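Local coordinates for alkyl hydroperoxide reductase, C subunit (Enterococcus faecalis, PDB 5Y63), which probably reduces hydrogen peroxide and organic hydroperoxides to water and alcohols as a thiol-specific, two-cysteine peroxiredoxin that protects the cell against oxidative stress, at residues E78-H90 against Y105-R117. Sequence-based numbering, arbitrary orientation.
Sequences EVYSVSEDSHYVH and YPMLADPNGQLAR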
ATOM      1  N   GLU A  78      33.267  34.886   5.910  1.00 58.71           N
ATOM      2  CA  GLU A  78      33.772  34.432   4.620  1.00 58.13           C
ATOM      3  C   GLU A  78      32.654  34.499   3.575  1.00 57.05           C
ATOM      4  O   GLU A  78      31.471  34.445   3.917  1.00 56.78           O
ATOM      5  CB  GLU A  78      34.305  33.000   4.751  1.00 58.80           C
ATOM      6  CG  GLU A  78      35.007  32.447   3.516  1.00 59.18           C
ATOM      7  CD  GLU A  78      36.203  33.275   3.088  1.00 60.70           C
ATOM      8  OE1 GLU A  78      36.099  33.975   2.060  1.00 60.21           O
ATOM      9  OE2 GLU A  78      37.243  33.231   3.782  1.00 63.08           O
ATOM     10  N   VAL A  79      33.040  34.628   2.309  1.00 56.13           N
ATOM     11  CA  VAL A  79      32.098  34.699   1.190  1.00 53.99           C
ATOM     12  C   VAL A  79      32.317  33.507   0.260  1.00 52.73           C
ATOM     13  O   VAL A  79      33.441  33.234  -0.151  1.00 52.31           O
ATOM     14  CB  VAL A  79      32.282  36.013   0.395  1.00 54.54           C
ATOM     15  CG1 VAL A  79      31.334  36.075  -0.797  1.00 53.87           C
ATOM     16  CG2 VAL A  79      32.073  37.219   1.300  1.00 54.82           C
ATOM     17  N   TYR A  80      31.236  32.806  -0.072  1.00 52.13           N
ATOM     18  CA  TYR A  80      31.293  31.672  -0.994  1.00 51.42           C
ATOM     19  C   TYR A  80      30.328  31.887  -2.162  1.00 50.20           C
ATOM     20  O   TYR A  80      29.125  31.675  -2.020  1.00 49.84           O
ATOM     21  CB  TYR A  80      30.940  30.375  -0.262  1.00 51.17           C
ATOM     22  CG  TYR A  80      31.793  30.095   0.954  1.00 52.21           C
ATOM     23  CD1 TYR A  80      33.000  29.409   0.841  1.00 52.92           C
ATOM     24  CD2 TYR A  80      31.388  30.511   2.221  1.00 52.69           C
ATOM     25  CE1 TYR A  80      33.783  29.149   1.954  1.00 54.06           C
ATOM     26  CE2 TYR A  80      32.164  30.254   3.340  1.00 54.20           C
ATOM     27  CZ  TYR A  80      33.359  29.572   3.202  1.00 55.21           C
ATOM     28  OH  TYR A  80      34.132  29.316   4.314  1.00 57.14           O
ATOM     29  N   SER A  81      30.848  32.316  -3.310  1.00 49.34           N
ATOM     30  CA  SER A  81      30.019  32.456  -4.505  1.00 48.24           C
ATOM     31  C   SER A  81      29.769  31.079  -5.106  1.00 47.75           C
ATOM     32  O   SER A  81      30.694  30.276  -5.241  1.00 47.87           O
ATOM     33  CB  SER A  81      30.665  33.385  -5.534  1.00 48.69           C
ATOM     34  OG  SER A  81      31.708  32.745  -6.249  1.00 49.12           O
ATOM     35  N   VAL A  82      28.517  30.813  -5.462  1.00 46.91           N
ATOM     36  CA  VAL A  82      28.115  29.499  -5.942  1.00 46.09           C
ATOM     37  C   VAL A  82      27.437  29.605  -7.304  1.00 45.70           C
ATOM     38  O   VAL A  82      26.596  30.474  -7.535  1.00 45.35           O
ATOM     39  CB  VAL A  82      27.154  28.804  -4.953  1.00 45.88           C
ATOM     40  CG1 VAL A  82      27.074  27.312  -5.249  1.00 45.93           C
ATOM     41  CG2 VAL A  82      27.600  29.029  -3.516  1.00 46.21           C
ATOM     42  N   SER A  83      27.820  28.705  -8.201  1.00 45.78           N
ATOM     43  CA  SER A  83      27.207  28.591  -9.516  1.00 45.89           C
ATOM     44  C   SER A  83      27.208  27.121  -9.920  1.00 46.26           C
ATOM     45  O   SER A  83      27.957  26.318  -9.362  1.00 46.46           O
ATOM     46  CB  SER A  83      27.975  29.450 -10.527  1.00 46.44           C
ATOM     47  OG  SER A  83      27.877  28.951 -11.850  1.00 46.88           O
ATOM     48  N   GLU A  84      26.368  26.771 -10.887  1.00 46.75           N
ATOM     49  CA  GLU A  84      26.315  25.404 -11.395  1.00 47.42           C
ATOM     50  C   GLU A  84      27.440  25.124 -12.397  1.00 48.88           C
ATOM     51  O   GLU A  84      27.478  24.058 -13.010  1.00 48.91           O
ATOM     52  CB  GLU A  84      24.948  25.120 -12.026  1.00 47.44           C
ATOM     53  CG  GLU A  84      23.776  25.302 -11.074  1.00 47.26           C
ATOM     54  CD  GLU A  84      23.820  24.353  -9.892  1.00 47.13           C
ATOM     55  OE1 GLU A  84      23.455  23.173 -10.063  1.00 48.09           O
ATOM     56  OE2 GLU A  84      24.212  24.790  -8.790  1.00 46.43           O
ATOM     57  N   ASP A  85      28.347  26.085 -12.562  1.00 50.79           N
ATOM     58  CA  ASP A  85      29.529  25.913 -13.398  1.00 52.91           C
ATOM     59  C   ASP A  85      30.620  25.162 -12.645  1.00 53.40           C
ATOM     60  O   ASP A  85      30.649  25.157 -11.412  1.00 52.31           O
ATOM     61  CB  ASP A  85      30.054  27.278 -13.856  1.00 53.42           C
ATOM     62  CG  ASP A  85      29.085  27.988 -14.780  1.00 53.79           C
ATOM     63  OD1 ASP A  85      28.912  27.515 -15.923  1.00 54.65           O
ATOM     64  OD2 ASP A  85      28.499  29.013 -14.368  1.00 53.36           O
ATOM     65  N   SER A  86      31.517  24.529 -13.395  1.00 54.94           N
ATOM     66  CA  SER A  86      32.630  23.796 -12.803  1.00 56.21           C
ATOM     67  C   SER A  86      33.728  24.752 -12.365  1.00 57.70           C
ATOM     68  O   SER A  86      33.767  25.911 -12.785  1.00 58.41           O
ATOM     69  CB  SER A  86      33.201  22.771 -13.787  1.00 56.26           C
ATOM     70  OG  SER A  86      33.938  23.403 -14.817  1.00 55.75           O
ATOM     71  N   HIS A  87      34.614  24.249 -11.514  1.00 59.54           N
ATOM     72  CA  HIS A  87      35.789  25.000 -11.079  1.00 60.74           C
ATOM     73  C   HIS A  87      36.708  25.346 -12.255  1.00 62.52           C
ATOM     74  O   HIS A  87      37.372  26.384 -12.235  1.00 63.03           O
ATOM     75  CB  HIS A  87      36.557  24.235  -9.991  1.00 61.17           C
ATOM     76  CG  HIS A  87      37.040  22.882 -10.418  1.00 62.26           C
ATOM     77  ND1 HIS A  87      36.266  21.745 -10.310  1.00 62.20           N
ATOM     78  CD2 HIS A  87      38.222  22.483 -10.940  1.00 63.60           C
ATOM     79  CE1 HIS A  87      36.950  20.706 -10.754  1.00 63.34           C
ATOM     80  NE2 HIS A  87      38.140  21.126 -11.141  1.00 64.20           N
ATOM     81  N   TYR A  88      36.735  24.489 -13.278  1.00 64.92           N
ATOM     82  CA  TYR A  88      37.477  24.778 -14.514  1.00 67.18           C
ATOM     83  C   TYR A  88      36.993  26.081 -15.158  1.00 65.68           C
ATOM     84  O   TYR A  88      37.802  26.906 -15.585  1.00 66.29           O
ATOM     85  CB  TYR A  88      37.333  23.639 -15.537  1.00 69.23           C
ATOM     86  CG  TYR A  88      37.951  22.314 -15.131  1.00 71.68           C
ATOM     87  CD1 TYR A  88      39.329  22.187 -14.957  1.00 73.16           C
ATOM     88  CD2 TYR A  88      37.158  21.178 -14.948  1.00 73.11           C
ATOM     89  CE1 TYR A  88      39.896  20.973 -14.595  1.00 74.81           C
ATOM     90  CE2 TYR A  88      37.714  19.961 -14.588  1.00 74.12           C
ATOM     91  CZ  TYR A  88      39.082  19.863 -14.412  1.00 75.60           C
ATOM     92  OH  TYR A  88      39.635  18.653 -14.052  1.00 76.97           O
ATOM     93  N   VAL A  89      35.674  26.253 -15.213  1.00 64.12           N
ATOM     94  CA  VAL A  89      35.058  27.414 -15.859  1.00 63.61           C
ATOM     95  C   VAL A  89      35.324  28.705 -15.083  1.00 63.45           C
ATOM     96  O   VAL A  89      35.534  29.758 -15.686  1.00 63.80           O
ATOM     97  CB  VAL A  89      33.534  27.221 -16.035  1.00 63.41           C
ATOM     98  CG1 VAL A  89      32.883  28.479 -16.597  1.00 63.64           C
ATOM     99  CG2 VAL A  89      33.251  26.039 -16.951  1.00 63.97           C
ATOM    100  N   HIS A  90      35.313  28.619 -13.755  1.00 62.93           N
ATOM    101  CA  HIS A  90      35.593  29.780 -12.908  1.00 62.63           C
ATOM    102  C   HIS A  90      36.988  30.340 -13.173  1.00 64.00           C
ATOM    103  O   HIS A  90      37.167  31.556 -13.242  1.00 64.65           O
ATOM    104  CB  HIS A  90      35.458  29.429 -11.422  1.00 62.51           C
ATOM    105  CG  HIS A  90      34.066  29.065 -11.002  1.00 61.67           C
ATOM    106  ND1 HIS A  90      32.942  29.651 -11.544  1.00 61.24           N
ATOM    107  CD2 HIS A  90      33.620  28.193 -10.068  1.00 61.43           C
ATOM    108  CE1 HIS A  90      31.865  29.142 -10.976  1.00 60.66           C
ATOM    109  NE2 HIS A  90      32.247  28.257 -10.074  1.00 61.00           N
ATOM    110  N   TYR A 105      37.756  36.126  -2.849  1.00 59.20           N
ATOM    111  CA  TYR A 105      36.987  35.108  -2.120  1.00 57.66           C
ATOM    112  C   TYR A 105      36.878  33.800  -2.915  1.00 56.05           C
ATOM    113  O   TYR A 105      37.079  33.798  -4.131  1.00 56.05           O
ATOM    114  CB  TYR A 105      35.598  35.631  -1.692  1.00 56.75           C
ATOM    115  CG  TYR A 105      34.745  36.282  -2.765  1.00 55.81           C
ATOM    116  CD1 TYR A 105      34.002  35.514  -3.659  1.00 54.64           C
ATOM    117  CD2 TYR A 105      34.643  37.670  -2.855  1.00 55.95           C
ATOM    118  CE1 TYR A 105      33.207  36.107  -4.628  1.00 53.97           C
ATOM    119  CE2 TYR A 105      33.852  38.272  -3.820  1.00 55.54           C
ATOM    120  CZ  TYR A 105      33.136  37.488  -4.705  1.00 54.50           C
ATOM    121  OH  TYR A 105      32.350  38.084  -5.665  1.00 53.29           O
ATOM    122  N   PRO A 106      36.591  32.678  -2.221  1.00 54.46           N
ATOM    123  CA  PRO A 106      36.484  31.381  -2.897  1.00 53.91           C
ATOM    124  C   PRO A 106      35.209  31.228  -3.729  1.00 52.68           C
ATOM    125  O   PRO A 106      34.109  31.461  -3.228  1.00 52.26           O
ATOM    126  CB  PRO A 106      36.493  30.374  -1.738  1.00 53.35           C
ATOM    127  CG  PRO A 106      36.026  31.138  -0.557  1.00 53.38           C
ATOM    128  CD  PRO A 106      36.533  32.534  -0.755  1.00 54.23           C
ATOM    129  N   MET A 107      35.374  30.836  -4.990  1.00 52.41           N
ATOM    130  CA  MET A 107      34.254  30.588  -5.891  1.00 52.12           C
ATOM    131  C   MET A 107      33.944  29.093  -5.949  1.00 51.91           C
ATOM    132  O   MET A 107      34.675  28.322  -6.580  1.00 51.79           O
ATOM    133  CB  MET A 107      34.591  31.099  -7.290  1.00 53.02           C
ATOM    134  CG  MET A 107      35.029  32.551  -7.334  1.00 54.09           C
ATOM    135  SD  MET A 107      35.352  33.092  -9.021  1.00 55.50           S
ATOM    136  CE  MET A 107      33.680  33.270  -9.642  1.00 54.59           C
ATOM    137  N   LEU A 108      32.862  28.686  -5.289  1.00 50.79           N
ATOM    138  CA  LEU A 108      32.479  27.276  -5.235  1.00 50.43           C
ATOM    139  C   LEU A 108      31.861  26.822  -6.553  1.00 49.95           C
ATOM    140  O   LEU A 108      31.109  27.563  -7.185  1.00 49.31           O
ATOM    141  CB  LEU A 108      31.484  27.021  -4.099  1.00 50.01           C
ATOM    142  CG  LEU A 108      31.893  27.420  -2.678  1.00 50.39           C
ATOM    143  CD1 LEU A 108      30.836  26.949  -1.689  1.00 50.16           C
ATOM    144  CD2 LEU A 108      33.258  26.864  -2.300  1.00 50.93           C
ATOM    145  N   ALA A 109      32.196  25.601  -6.960  1.00 50.18           N
ATOM    146  CA  ALA A 109      31.607  24.980  -8.137  1.00 50.26           C
ATOM    147  C   ALA A 109      30.540  24.000  -7.680  1.00 50.51           C
ATOM    148  O   ALA A 109      30.715  23.308  -6.672  1.00 51.46           O
ATOM    149  CB  ALA A 109      32.674  24.257  -8.940  1.00 51.16           C
ATOM    150  N   ASP A 110      29.437  23.938  -8.422  1.00 49.72           N
ATOM    151  CA  ASP A 110      28.341  23.039  -8.087  1.00 49.36           C
ATOM    152  C   ASP A 110      27.711  22.424  -9.340  1.00 49.01           C
ATOM    153  O   ASP A 110      26.533  22.641  -9.612  1.00 48.66           O
ATOM    154  CB  ASP A 110      27.287  23.792  -7.263  1.00 48.79           C
ATOM    155  CG  ASP A 110      26.218  22.876  -6.697  1.00 49.22           C
ATOM    156  OD1 ASP A 110      26.513  21.690  -6.437  1.00 49.53           O
ATOM    157  OD2 ASP A 110      25.078  23.344  -6.506  1.00 49.70           O
ATOM    158  N   PRO A 111      28.494  21.642 -10.107  1.00 49.47           N
ATOM    159  CA  PRO A 111      27.926  21.034 -11.311  1.00 50.06           C
ATOM    160  C   PRO A 111      26.879  19.953 -11.030  1.00 50.47           C
ATOM    161  O   PRO A 111      25.952  19.791 -11.819  1.00 50.03           O
ATOM    162  CB  PRO A 111      29.149  20.424 -12.018  1.00 50.85           C
ATOM    163  CG  PRO A 111      30.342  21.033 -11.365  1.00 50.46           C
ATOM    164  CD  PRO A 111      29.920  21.302  -9.957  1.00 50.21           C
ATOM    165  N   ASN A 112      27.033  19.216  -9.931  1.00 51.13           N
ATOM    166  CA  ASN A 112      26.058  18.186  -9.561  1.00 51.98           C
ATOM    167  C   ASN A 112      24.770  18.767  -8.979  1.00 51.07           C
ATOM    168  O   ASN A 112      23.729  18.111  -9.001  1.00 52.49           O
ATOM    169  CB  ASN A 112      26.663  17.141  -8.607  1.00 53.72           C
ATOM    170  CG  ASN A 112      27.129  17.728  -7.282  1.00 54.09           C
ATOM    171  OD1 ASN A 112      26.608  18.739  -6.808  1.00 54.90           O
ATOM    172  ND2 ASN A 112      28.112  17.080  -6.669  1.00 54.42           N
ATOM    173  N   GLY A 113      24.850  19.987  -8.453  1.00 49.77           N
ATOM    174  CA  GLY A 113      23.672  20.707  -7.966  1.00 49.60           C
ATOM    175  C   GLY A 113      23.317  20.470  -6.509  1.00 49.62           C
ATOM    176  O   GLY A 113      22.265  20.910  -6.052  1.00 49.23           O
ATOM    177  N   GLN A 114      24.194  19.796  -5.769  1.00 50.65           N
ATOM    178  CA  GLN A 114      23.927  19.460  -4.369  1.00 51.22           C
ATOM    179  C   GLN A 114      23.578  20.702  -3.535  1.00 50.13           C
ATOM    180  O   GLN A 114      22.611  20.684  -2.768  1.00 50.19           O
ATOM    181  CB  GLN A 114      25.115  18.698  -3.754  1.00 52.32           C
ATOM    182  CG  GLN A 114      26.374  19.532  -3.554  1.00 52.69           C
ATOM    183  CD  GLN A 114      27.605  18.719  -3.202  1.00 53.91           C
ATOM    184  OE1 GLN A 114      28.717  19.065  -3.606  1.00 54.40           O
ATOM    185  NE2 GLN A 114      27.422  17.647  -2.437  1.00 54.82           N
ATOM    186  N   LEU A 115      24.351  21.774  -3.708  1.00 48.89           N
ATOM    187  CA  LEU A 115      24.144  23.019  -2.961  1.00 48.25           C
ATOM    188  C   LEU A 115      22.843  23.698  -3.370  1.00 46.34           C
ATOM    189  O   LEU A 115      21.972  23.941  -2.536  1.00 45.63           O
ATOM    190  CB  LEU A 115      25.322  23.989  -3.166  1.00 48.61           C
ATOM    191  CG  LEU A 115      26.504  23.954  -2.186  1.00 49.49           C
ATOM    192  CD1 LEU A 115      26.927  22.550  -1.797  1.00 50.61           C
ATOM    193  CD2 LEU A 115      27.692  24.695  -2.778  1.00 49.84           C
ATOM    194  N   ALA A 116      22.714  23.986  -4.661  1.00 45.04           N
ATOM    195  CA  ALA A 116      21.528  24.655  -5.190  1.00 44.34           C
ATOM    196  C   ALA A 116      20.236  23.943  -4.785  1.00 44.14           C
ATOM    197  O   ALA A 116      19.248  24.599  -4.450  1.00 43.93           O
ATOM    198  CB  ALA A 116      21.619  24.768  -6.703  1.00 44.21           C
ATOM    199  N   ARG A 117      20.251  22.611  -4.811  1.00 43.85           N
ATOM    200  CA  ARG A 117      19.093  21.814  -4.403  1.00 44.10           C
ATOM    201  C   ARG A 117      18.868  21.829  -2.892  1.00 44.34           C
ATOM    202  O   ARG A 117      17.720  21.879  -2.437  1.00 44.40           O
ATOM    203  CB  ARG A 117      19.224  20.370  -4.893  1.00 44.83           C
ATOM    204  CG  ARG A 117      19.123  20.230  -6.402  1.00 45.30           C
ATOM    205  CD  ARG A 117      18.721  18.828  -6.821  1.00 46.33           C
ATOM    206  NE  ARG A 117      19.080  18.566  -8.216  1.00 47.09           N
ATOM    207  CZ  ARG A 117      20.264  18.113  -8.629  1.00 47.40           C
ATOM    208  NH1 ARG A 117      20.473  17.917  -9.926  1.00 47.76           N
ATOM    209  NH2 ARG A 117      21.246  17.853  -7.764  1.00 47.39           N
TER
HETATM  210  O   HOH W   1      31.343  30.630  -8.167  1.00 37.02           O
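Val79 lays its CG1 over one face of the Tyr105 ring, 4.0 Å from the ring centroid, a CH-pi contact just ahead of the parallel pairing of strands 77-83 and 107-109 in this thioredoxin-fold peroxiredoxin. The methyl reaches the ring because CG1 stands anti to the backbone N (chi1 178°), while the Tyr105 hydroxyl is held by Leu62 O on helix 58-67. Strand 107-109 joins strand 77-83 through Leu108 N, which donates to Ser81 O at 2.7 Å, and helical residues fill most of the intervening chain, as in a beta-alpha-beta crossover. On the sheet face shared by Tyr80, Val82 and Leu108, Leu108 sets CD1 against Tyr80 CB at 3.7 Å, and Pro106 CG meets Tyr80 CD1 obliquely; Phe47 of strand 44-49 adjoins this cluster.

Ser81 and Met107 point to the other face, against which His90 packs from helix 87-96. The His90 imidazole lies between Ser86 O over one face and Met107 CB over the opposite one. Its NE2 donates to Leu108 O at 3.2 Å, arriving from above the carbonyl plane, and its ND1 pairs with Asp53, so both ring nitrogens are engaged, which should restrict the ring's rotation. A water bonded to Ser81 OG also donates to Leu108 O. The Ser83 side chain is about 8 Å from that of Cys58, the probable sulfenic-acid-forming cysteine.

Beyond the strands, Glu84 and Asp110 run side by side, their carboxylate planes nearly perpendicular. Ala116 N, in the first turn of helix 114-119, donates almost straight (175°) to Asp110 OD2, at 3.1 Å. Like charges side by side could raise an acid's affinity for a proton, whereas the helix-start amide would be expected to ease negative charge on Asp110.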